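Local coordinates for glutamate receptor kainate-like protein (Pleurobrachia bachei, PDB 4ZDM) that binds glycine in its ligand-binding domain and, as an ionotropic glutamate receptor subunit, probably couples that binding to opening of an ion channel, at residues L10-I21 and K87-L95; T38-M47 and V243-Y251. One frame throughout, in Å; residues are numbered along the deposited sequence. Where two conformers were deposited one is given.

Interaction 1: L10-I21 and K87-L95; sequences LRLGIIPEMPFI and KTDMIVVAL. With GLY (glycine), chain B; SO4 (sulfate ion), chain D.
Asp-89 grips the backbone of Arg-11 twice. Its OD2 takes the N-H of Arg-11 N at 2.9 Å, in a nearly straight bond (175°) to the anti lone pair. Its own N donates to Arg-11 O at 2.8 Å, tilted from the carbonyl plane. Asp-89 CG is anti to the carbonyl carbon (chi1 -56°), which brings the carboxylate round beside its own N and lets both bonds close on one residue. The two side chains run alongside each other, but their charged groups do not touch. A water joins Arg-11 NH1 to Asp-89 OD2. Arg-11 bends at chi2 (87°), and its NE and NH2 both donate to O2 of a sulfate, probably from the crystallisation liquor, which lies in plane at the guanidinium edge.

Beyond this clamp the strands pair in parallel, in the core sheet of a domain of the periplasmic-binding-protein type. Gly-13 N donates to Met-90 O at 2.8 Å, and Gly-13 O accepts from Val-92 N. Leu-12 lies side by side with Met-90, CD2 to CB 3.8 Å. Val-93 CG1 presses on Ile-15 N at 3.3 Å, a buried N-H with no partner in the model. Ala-94 CB stands over the centre of the Phe-20 ring, 3.7 Å from the centroid, in a CH-pi contact. Pro-19 CD lies over the opposite face, toward the rim. Ala-94 belongs to the glycine pocket: its O takes the ligand amino group, Ala-94 O to ligand N 2.7 Å.

Arg-222 salt-bridges Asp-89 OD1, and Arg-11 NH2 also bonds Lys-87 O of the second subunit. Strand 8-13 is flanked by strands 90-92 and 54-59. Helix 40-52 packs on Leu-12 and Val-92, while helix 78-84 packs on Thr-88, Ile-91 and Val-93.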
loop_
_atom_site.group_PDB
_atom_site.type_symbol
_atom_site.label_atom_id
_atom_site.label_comp_id
_atom_site.label_asym_id
_atom_site.label_seq_id
_atom_site.Cartn_x
_atom_site.Cartn_y
_atom_site.Cartn_z
ATOM N N LEU A 10 -1.906 3.751 5.935
ATOM C CA LEU A 10 -0.453 3.718 5.763
ATOM C C LEU A 10 0.128 2.358 5.951
ATOM O O LEU A 10 -0.333 1.591 6.808
ATOM C CB LEU A 10 0.220 4.676 6.743
ATOM C CG LEU A 10 -0.205 6.132 6.718
ATOM C CD1 LEU A 10 0.546 6.891 7.848
ATOM C CD2 LEU A 10 0.053 6.775 5.380
ATOM N N ARG A 11 1.130 2.013 5.160
ATOM C CA ARG A 11 1.931 0.824 5.373
ATOM C C ARG A 11 3.231 1.297 6.014
ATOM O O ARG A 11 3.881 2.225 5.561
ATOM C CB ARG A 11 2.224 0.066 4.098
ATOM C CG ARG A 11 1.074 -0.766 3.583
ATOM C CD ARG A 11 0.148 0.042 2.699
ATOM N NE ARG A 11 -0.862 -0.848 2.097
ATOM C CZ ARG A 11 -1.757 -0.468 1.209
ATOM N NH1 ARG A 11 -1.786 0.766 0.762
ATOM N NH2 ARG A 11 -2.628 -1.354 0.773
ATOM N N LEU A 12 3.596 0.666 7.122
ATOM C CA LEU A 12 4.715 1.101 7.944
ATOM C C LEU A 12 5.788 0.027 7.945
ATOM O O LEU A 12 5.539 -1.141 8.251
ATOM C CB LEU A 12 4.255 1.424 9.364
ATOM C CG LEU A 12 3.163 2.473 9.441
ATOM C CD1 LEU A 12 2.769 2.678 10.888
ATOM C CD2 LEU A 12 3.470 3.787 8.814
ATOM N N GLY A 13 7.020 0.444 7.654
ATOM C CA GLY A 13 8.124 -0.470 7.545
ATOM C C GLY A 13 8.751 -0.796 8.892
ATOM O O GLY A 13 9.069 0.100 9.665
ATOM N N ILE A 14 8.942 -2.092 9.165
ATOM C CA ILE A 14 9.488 -2.577 10.435
ATOM C C ILE A 14 10.559 -3.631 10.188
ATOM O O ILE A 14 10.517 -4.359 9.194
ATOM C CB ILE A 14 8.409 -3.194 11.362
ATOM C CG1 ILE A 14 7.789 -4.431 10.763
ATOM C CG2 ILE A 14 7.332 -2.175 11.637
ATOM C CD1 ILE A 14 7.058 -5.307 11.819
ATOM N N ILE A 15 11.476 -3.739 11.156
ATOM C CA ILE A 15 12.364 -4.875 11.375
ATOM C C ILE A 15 12.320 -5.125 12.856
ATOM O O ILE A 15 12.611 -4.252 13.636
ATOM C CB ILE A 15 13.803 -4.614 10.921
ATOM C CG1 ILE A 15 13.876 -4.509 9.396
ATOM C CG2 ILE A 15 14.731 -5.750 11.402
ATOM C CD1 ILE A 15 15.197 -4.110 8.871
ATOM N N PRO A 16 12.070 -6.362 13.299
ATOM C CA PRO A 16 12.147 -6.651 14.726
ATOM C C PRO A 16 13.545 -6.396 15.274
ATOM O O PRO A 16 14.550 -6.897 14.727
ATOM C CB PRO A 16 11.799 -8.136 14.789
ATOM C CG PRO A 16 10.845 -8.327 13.664
ATOM C CD PRO A 16 11.504 -7.510 12.562
ATOM N N GLU A 17 13.579 -5.657 16.379
ATOM C CA GLU A 17 14.786 -5.363 17.151
ATOM C C GLU A 17 14.333 -4.696 18.411
ATOM O O GLU A 17 13.883 -3.538 18.388
ATOM C CB GLU A 17 15.769 -4.482 16.397
ATOM C CG GLU A 17 17.065 -4.308 17.151
ATOM C CD GLU A 17 18.035 -3.403 16.411
ATOM O OE1 GLU A 17 18.249 -3.698 15.221
ATOM O OE2 GLU A 17 18.589 -2.477 17.051
ATOM N N MET A 18 14.427 -5.373 19.546
ATOM C CA MET A 18 14.101 -4.763 20.807
ATOM C C MET A 18 15.160 -3.779 21.225
ATOM O O MET A 18 16.321 -3.927 20.868
ATOM C CB MET A 18 13.896 -5.879 21.833
ATOM C CG MET A 18 12.584 -6.655 21.627
ATOM S SD MET A 18 11.095 -5.664 21.824
ATOM C CE MET A 18 10.958 -5.660 23.615
ATOM N N PRO A 19 14.758 -2.729 21.988
ATOM C CA PRO A 19 13.439 -2.548 22.609
ATOM C C PRO A 19 12.410 -1.824 21.745
ATOM O O PRO A 19 11.311 -1.530 22.205
ATOM C CB PRO A 19 13.774 -1.685 23.838
ATOM C CG PRO A 19 14.881 -0.821 23.345
ATOM C CD PRO A 19 15.706 -1.682 22.423
ATOM N N PHE A 20 12.760 -1.589 20.485
ATOM C CA PHE A 20 11.949 -0.745 19.624
ATOM C C PHE A 20 10.740 -1.485 19.037
ATOM O O PHE A 20 9.612 -0.960 19.069
ATOM C CB PHE A 20 12.825 -0.178 18.521
ATOM C CG PHE A 20 14.028 0.577 19.029
ATOM C CD1 PHE A 20 13.880 1.790 19.705
ATOM C CD2 PHE A 20 15.303 0.036 18.897
ATOM C CE1 PHE A 20 15.023 2.456 20.221
ATOM C CE2 PHE A 20 16.403 0.718 19.405
ATOM C CZ PHE A 20 16.260 1.902 20.049
ATOM N N ILE A 21 10.971 -2.697 18.507
ATOM C CA ILE A 21 9.924 -3.533 17.881
ATOM C C ILE A 21 10.224 -4.970 18.181
ATOM O O ILE A 21 11.357 -5.421 17.981
ATOM C CB ILE A 21 9.834 -3.322 16.345
ATOM C CG1 ILE A 21 9.644 -1.843 16.012
ATOM C CG2 ILE A 21 8.714 -4.198 15.734
ATOM C CD1 ILE A 21 9.652 -1.531 14.546
ATOM N N LYS A 87 6.237 0.662 -1.426
ATOM C CA LYS A 87 5.696 -0.496 -0.742
ATOM C C LYS A 87 5.242 -0.104 0.667
ATOM O O LYS A 87 4.192 -0.549 1.153
ATOM C CB LYS A 87 6.741 -1.614 -0.722
ATOM C CG LYS A 87 6.187 -2.904 -0.135
ATOM C CD LYS A 87 6.949 -4.128 -0.554
ATOM C CE LYS A 87 6.186 -5.405 -0.120
ATOM N NZ LYS A 87 4.841 -5.474 -0.740
ATOM N N THR A 88 6.042 0.728 1.322
ATOM C CA THR A 88 5.657 1.363 2.569
ATOM C C THR A 88 5.585 2.853 2.411
ATOM O O THR A 88 6.060 3.412 1.426
ATOM C CB THR A 88 6.635 1.034 3.689
ATOM O OG1 THR A 88 7.947 1.398 3.226
ATOM C CG2 THR A 88 6.587 -0.449 4.040
ATOM N N ASP A 89 4.938 3.505 3.368
ATOM C CA ASP A 89 4.780 4.962 3.407
ATOM C C ASP A 89 5.598 5.662 4.483
ATOM O O ASP A 89 5.849 6.880 4.388
ATOM C CB ASP A 89 3.309 5.290 3.617
ATOM C CG ASP A 89 2.452 4.669 2.567
ATOM O OD1 ASP A 89 2.631 4.991 1.354
ATOM O OD2 ASP A 89 1.609 3.797 2.889
ATOM N N MET A 90 6.042 4.926 5.509
ATOM C CA MET A 90 6.864 5.484 6.553
ATOM C C MET A 90 7.604 4.350 7.221
ATOM O O MET A 90 7.024 3.271 7.386
ATOM C CB MET A 90 6.003 6.295 7.570
ATOM C CG MET A 90 6.801 6.927 8.660
ATOM S SD MET A 90 5.899 8.236 9.565
ATOM C CE MET A 90 4.603 7.312 10.271
ATOM N N ILE A 91 8.855 4.578 7.576
ATOM C CA ILE A 91 9.673 3.582 8.283
ATOM C C ILE A 91 9.610 3.898 9.745
ATOM O O ILE A 91 9.883 5.032 10.135
ATOM C CB ILE A 91 11.100 3.632 7.781
ATOM C CG1 ILE A 91 11.189 3.275 6.309
ATOM C CG2 ILE A 91 11.996 2.759 8.656
ATOM C CD1 ILE A 91 12.556 3.594 5.673
ATOM N N VAL A 92 9.255 2.905 10.579
ATOM C CA VAL A 92 9.020 3.159 12.014
ATOM C C VAL A 92 9.897 2.344 12.940
ATOM O O VAL A 92 9.602 2.297 14.146
ATOM C CB VAL A 92 7.514 2.997 12.344
ATOM C CG1 VAL A 92 6.673 3.992 11.510
ATOM C CG2 VAL A 92 7.033 1.571 12.174
ATOM N N VAL A 93 11.009 1.821 12.454
ATOM C CA VAL A 93 12.122 1.436 13.322
ATOM C C VAL A 93 12.745 2.705 13.882
ATOM O O VAL A 93 12.351 3.824 13.493
ATOM C CB VAL A 93 13.168 0.615 12.603
ATOM C CG1 VAL A 93 12.548 -0.691 12.013
ATOM C CG2 VAL A 93 13.916 1.383 11.509
ATOM N N ALA A 94 13.733 2.556 14.762
ATOM C CA ALA A 94 14.581 3.670 15.138
ATOM C C ALA A 94 15.605 3.795 14.044
ATOM O O ALA A 94 16.667 3.144 14.004
ATOM C CB ALA A 94 15.217 3.422 16.518
ATOM N N LEU A 95 15.227 4.606 13.053
ATOM C CA LEU A 95 16.032 4.728 11.839
ATOM C C LEU A 95 17.038 5.839 11.998
ATOM O O LEU A 95 16.690 7.006 12.248
ATOM C CB LEU A 95 15.150 4.995 10.617
ATOM C CG LEU A 95 15.823 4.791 9.274
ATOM C CD1 LEU A 95 16.137 3.326 8.999
ATOM C CD2 LEU A 95 14.988 5.384 8.145
HETATM N N GLY B . 19.009 1.772 13.742
HETATM C CA GLY B . 19.776 1.075 12.677
HETATM C C GLY B . 19.747 1.751 11.351
HETATM O O GLY B . 20.445 1.347 10.407
HETATM O OXT GLY B . 18.992 2.752 11.158
HETATM S S SO4 D . -2.169 -3.782 3.835
HETATM O O1 SO4 D . -1.462 -4.993 4.380
HETATM O O2 SO4 D . -1.741 -3.596 2.428
HETATM O O3 SO4 D . -1.728 -2.601 4.651
HETATM O O4 SO4 D . -3.628 -3.912 3.902
HETATM O O HOH W 1 -0.752 3.313 1.783
#

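Interaction 2: T38-M47 and V243-Y251; sequences TGVNVEIVSM and VISELYAKY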
loop_
_atom_site.group_PDB
_atom_site.type_symbol
_atom_site.label_atom_id
_atom_site.label_comp_id
_atom_site.label_asym_id
_atom_site.label_seq_id
_atom_site.Cartn_x
_atom_site.Cartn_y
_atom_site.Cartn_z
ATOM N N THR A 38 4.957 -5.898 20.161
ATOM C CA THR A 38 5.165 -4.940 21.245
ATOM C C THR A 38 6.452 -4.152 20.972
ATOM O O THR A 38 7.087 -4.376 19.936
ATOM C CB THR A 38 5.281 -5.616 22.643
ATOM O OG1 THR A 38 6.446 -6.470 22.613
ATOM C CG2 THR A 38 4.010 -6.396 22.990
ATOM N N GLY A 39 6.770 -3.191 21.839
ATOM C CA GLY A 39 7.974 -2.395 21.733
ATOM C C GLY A 39 7.687 -0.907 21.809
ATOM O O GLY A 39 6.572 -0.444 21.625
ATOM N N VAL A 40 8.728 -0.155 22.087
ATOM C CA VAL A 40 8.638 1.301 22.212
ATOM C C VAL A 40 7.971 1.909 20.999
ATOM O O VAL A 40 7.037 2.731 21.093
ATOM C CB VAL A 40 10.046 1.920 22.410
ATOM C CG1 VAL A 40 9.978 3.440 22.330
ATOM C CG2 VAL A 40 10.663 1.463 23.712
ATOM N N ASN A 41 8.440 1.524 19.836
ATOM C CA ASN A 41 7.993 2.190 18.612
ATOM C C ASN A 41 6.597 1.712 18.192
ATOM O O ASN A 41 5.859 2.463 17.549
ATOM C CB ASN A 41 8.968 1.951 17.466
ATOM C CG ASN A 41 10.306 2.608 17.662
ATOM O OD1 ASN A 41 10.744 2.871 18.791
ATOM N ND2 ASN A 41 11.024 2.812 16.561
ATOM N N VAL A 42 6.239 0.459 18.536
ATOM C CA VAL A 42 4.910 -0.057 18.300
ATOM C C VAL A 42 3.921 0.772 19.101
ATOM O O VAL A 42 2.874 1.147 18.594
ATOM C CB VAL A 42 4.870 -1.569 18.659
ATOM C CG1 VAL A 42 3.473 -2.099 18.563
ATOM C CG2 VAL A 42 5.824 -2.306 17.736
ATOM N N GLU A 43 4.270 1.071 20.361
ATOM C CA GLU A 43 3.398 1.912 21.155
ATOM C C GLU A 43 3.355 3.364 20.658
ATOM O O GLU A 43 2.277 3.994 20.600
ATOM C CB GLU A 43 3.802 1.870 22.640
ATOM C CG GLU A 43 3.603 0.468 23.208
ATOM C CD GLU A 43 3.576 0.426 24.739
ATOM O OE1 GLU A 43 4.208 -0.511 25.251
ATOM O OE2 GLU A 43 2.877 1.280 25.338
ATOM N N ILE A 44 4.483 3.904 20.206
ATOM C CA ILE A 44 4.481 5.236 19.612
ATOM C C ILE A 44 3.528 5.291 18.420
ATOM O O ILE A 44 2.736 6.218 18.260
ATOM C CB ILE A 44 5.893 5.685 19.199
ATOM C CG1 ILE A 44 6.740 5.949 20.430
ATOM C CG2 ILE A 44 5.869 6.917 18.270
ATOM C CD1 ILE A 44 8.200 6.247 20.130
ATOM N N VAL A 45 3.619 4.304 17.546
ATOM C CA VAL A 45 2.774 4.278 16.369
ATOM C C VAL A 45 1.291 4.148 16.734
ATOM O O VAL A 45 0.448 4.769 16.074
ATOM C CB VAL A 45 3.227 3.147 15.393
ATOM C CG1 VAL A 45 2.176 2.853 14.334
ATOM C CG2 VAL A 45 4.569 3.528 14.746
ATOM N N SER A 46 0.963 3.305 17.707
ATOM C CA SER A 46 -0.422 3.199 18.130
ATOM C C SER A 46 -0.971 4.537 18.595
ATOM O O SER A 46 -2.071 4.939 18.176
ATOM C CB SER A 46 -0.523 2.142 19.196
ATOM O OG SER A 46 -1.862 2.088 19.666
ATOM N N MET A 47 -0.220 5.254 19.417
ATOM C CA MET A 47 -0.671 6.556 19.867
ATOM C C MET A 47 -0.745 7.562 18.721
ATOM O O MET A 47 -1.655 8.389 18.650
ATOM C CB MET A 47 0.252 7.075 20.979
ATOM C CG MET A 47 0.243 6.251 22.218
ATOM S SD MET A 47 1.248 7.001 23.531
ATOM C CE MET A 47 2.644 7.630 22.567
ATOM N N VAL A 243 7.340 11.157 27.279
ATOM C CA VAL A 243 6.628 9.905 27.036
ATOM C C VAL A 243 7.561 8.897 26.379
ATOM O O VAL A 243 7.509 7.716 26.688
ATOM C CB VAL A 243 5.360 10.166 26.208
ATOM C CG1 VAL A 243 4.760 8.932 25.579
ATOM C CG2 VAL A 243 4.327 10.854 27.095
ATOM N N ILE A 244 8.377 9.343 25.429
ATOM C CA ILE A 244 9.300 8.416 24.782
ATOM C C ILE A 244 10.314 7.890 25.782
ATOM O O ILE A 244 10.557 6.677 25.823
ATOM C CB ILE A 244 9.988 9.087 23.605
ATOM C CG1 ILE A 244 8.959 9.539 22.562
ATOM C CG2 ILE A 244 10.978 8.124 22.985
ATOM C CD1 ILE A 244 9.534 10.238 21.364
ATOM N N SER A 245 10.875 8.763 26.637
ATOM C CA SER A 245 11.762 8.300 27.689
ATOM C C SER A 245 11.109 7.325 28.620
ATOM O O SER A 245 11.711 6.327 29.013
ATOM C CB SER A 245 12.286 9.476 28.490
ATOM O OG SER A 245 13.168 10.198 27.687
ATOM N N GLU A 246 9.856 7.573 28.981
ATOM C CA GLU A 246 9.128 6.651 29.861
ATOM C C GLU A 246 8.859 5.300 29.215
ATOM O O GLU A 246 8.988 4.268 29.877
ATOM C CB GLU A 246 7.801 7.274 30.304
ATOM C CG GLU A 246 7.932 8.483 31.230
ATOM C CD GLU A 246 6.606 9.245 31.378
ATOM O OE1 GLU A 246 5.602 8.890 30.693
ATOM O OE2 GLU A 246 6.575 10.202 32.187
ATOM N N LEU A 247 8.540 5.287 27.920
ATOM C CA LEU A 247 8.369 4.005 27.211
ATOM C C LEU A 247 9.646 3.235 27.190
ATOM O O LEU A 247 9.646 2.025 27.404
ATOM C CB LEU A 247 7.867 4.241 25.774
ATOM C CG LEU A 247 6.439 4.651 25.587
ATOM C CD1 LEU A 247 6.166 5.117 24.186
ATOM C CD2 LEU A 247 5.530 3.441 25.932
ATOM N N TYR A 248 10.741 3.908 26.870
ATOM C CA TYR A 248 12.021 3.224 26.804
ATOM C C TYR A 248 12.359 2.609 28.152
ATOM O O TYR A 248 12.738 1.433 28.254
ATOM C CB TYR A 248 13.118 4.175 26.351
ATOM C CG TYR A 248 14.380 3.467 25.939
ATOM C CD1 TYR A 248 15.299 3.077 26.903
ATOM C CD2 TYR A 248 14.636 3.167 24.619
ATOM C CE1 TYR A 248 16.433 2.398 26.545
ATOM C CE2 TYR A 248 15.783 2.523 24.253
ATOM C CZ TYR A 248 16.661 2.139 25.202
ATOM O OH TYR A 248 17.815 1.466 24.859
ATOM N N ALA A 249 12.211 3.396 29.195
ATOM C CA ALA A 249 12.475 2.879 30.545
ATOM C C ALA A 249 11.577 1.719 30.911
ATOM O O ALA A 249 12.022 0.734 31.579
ATOM C CB ALA A 249 12.344 4.013 31.565
ATOM N N LYS A 250 10.308 1.753 30.504
ATOM C CA LYS A 250 9.423 0.645 30.789
ATOM C C LYS A 250 9.942 -0.656 30.175
ATOM O O LYS A 250 9.939 -1.731 30.832
ATOM C CB LYS A 250 8.016 0.946 30.288
ATOM C CG LYS A 250 7.048 -0.186 30.509
ATOM C CD LYS A 250 5.649 0.135 30.042
ATOM C CE LYS A 250 5.585 0.074 28.548
ATOM N NZ LYS A 250 4.169 0.257 28.152
ATOM N N TYR A 251 10.361 -0.613 28.908
ATOM C CA TYR A 251 10.853 -1.821 28.284
ATOM C C TYR A 251 12.196 -2.258 28.832
ATOM O O TYR A 251 12.434 -3.468 28.984
ATOM C CB TYR A 251 10.921 -1.621 26.744
ATOM C CG TYR A 251 9.568 -1.804 26.095
ATOM C CD1 TYR A 251 9.124 -3.053 25.730
ATOM C CD2 TYR A 251 8.709 -0.748 25.912
ATOM C CE1 TYR A 251 7.890 -3.233 25.192
ATOM C CE2 TYR A 251 7.438 -0.911 25.398
ATOM C CZ TYR A 251 7.033 -2.154 25.025
ATOM O OH TYR A 251 5.805 -2.377 24.489
#
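Helix 40-52 is the crossover helix of a beta-alpha-beta unit, joining parallel strands 8-13 and 54-59. Here its first two turns pack on helix 243-254 near the C-terminus. The short axes pass 9.9 Å apart, at 141° between their directions. Tyr-251 and Glu-43 carry the polar side. Tyr-251 OH donates to Glu-43 OE1 at 2.6 Å, on the anti lone pair. The Lys-250 side chain, bent at chi3 (75°), runs against that of Glu-43, and its NZ reaches the syn lone pair of Glu-43 OE1 at 3.0 Å, forming a salt bridge. One carboxylate oxygen is thus held by two donors. The carboxylate and the tyrosine ring are turned 70° apart.

Gly-39 is the N-cap residue of helix 40-52. Its N donates to Tyr-251 OH at 2.9 Å, so the hydroxyl links the start of one helix to the acid one turn further on. The ring lies against that start, with Val-40 N 3.6 Å above its plane, offset toward the rim. Val-40 CG2 meets Tyr-251 CD2 at 3.7 Å. A phenylalanine in place of Tyr-251 would probably leave Gly-39 N without its acceptor and take from Glu-43 OE1 one of its two donors.

The apolar side runs on along the helices. Val-40 CG1 faces Leu-247 CB. The branches of Leu-247 divide: CD1 rests on Ile-44 CG1 at 3.9 Å, while CD2 lies under the Glu-43 carboxylate. Ile-44 crosses Ile-244 at about a right angle. At the far end Met-47 CE meets Val-243 CG1 tip to tip in one of two conformers, so this contact is doubtful. Helix 228-240 packs beside this end, with Ile-238 against Ile-44, Val-243 and Ile-244.

In the fold
Interaction 1 is buried and close to the centre of the chain, whereas interaction 2 lies further out and is only partly buried. Helix 40-52 ties them together. It packs on the sheet of interaction 1 and on the C-terminal helix of interaction 2. Asn-41 makes the joint: its ND2 probably bonds Val-92 O, and its backbone N probably bonds Phe-20 O. The chemistry follows the place. Interaction 1 rests largely on backbone hydrogen bonds, with an aspartate side chain and apolar packing added, and ends at the glycine pocket. Interaction 2 rests on side chains, with a polar cluster of tyrosine, glutamate and lysine beside an apolar strip. Tyr-248 also touches Pro-19 and Phe-20.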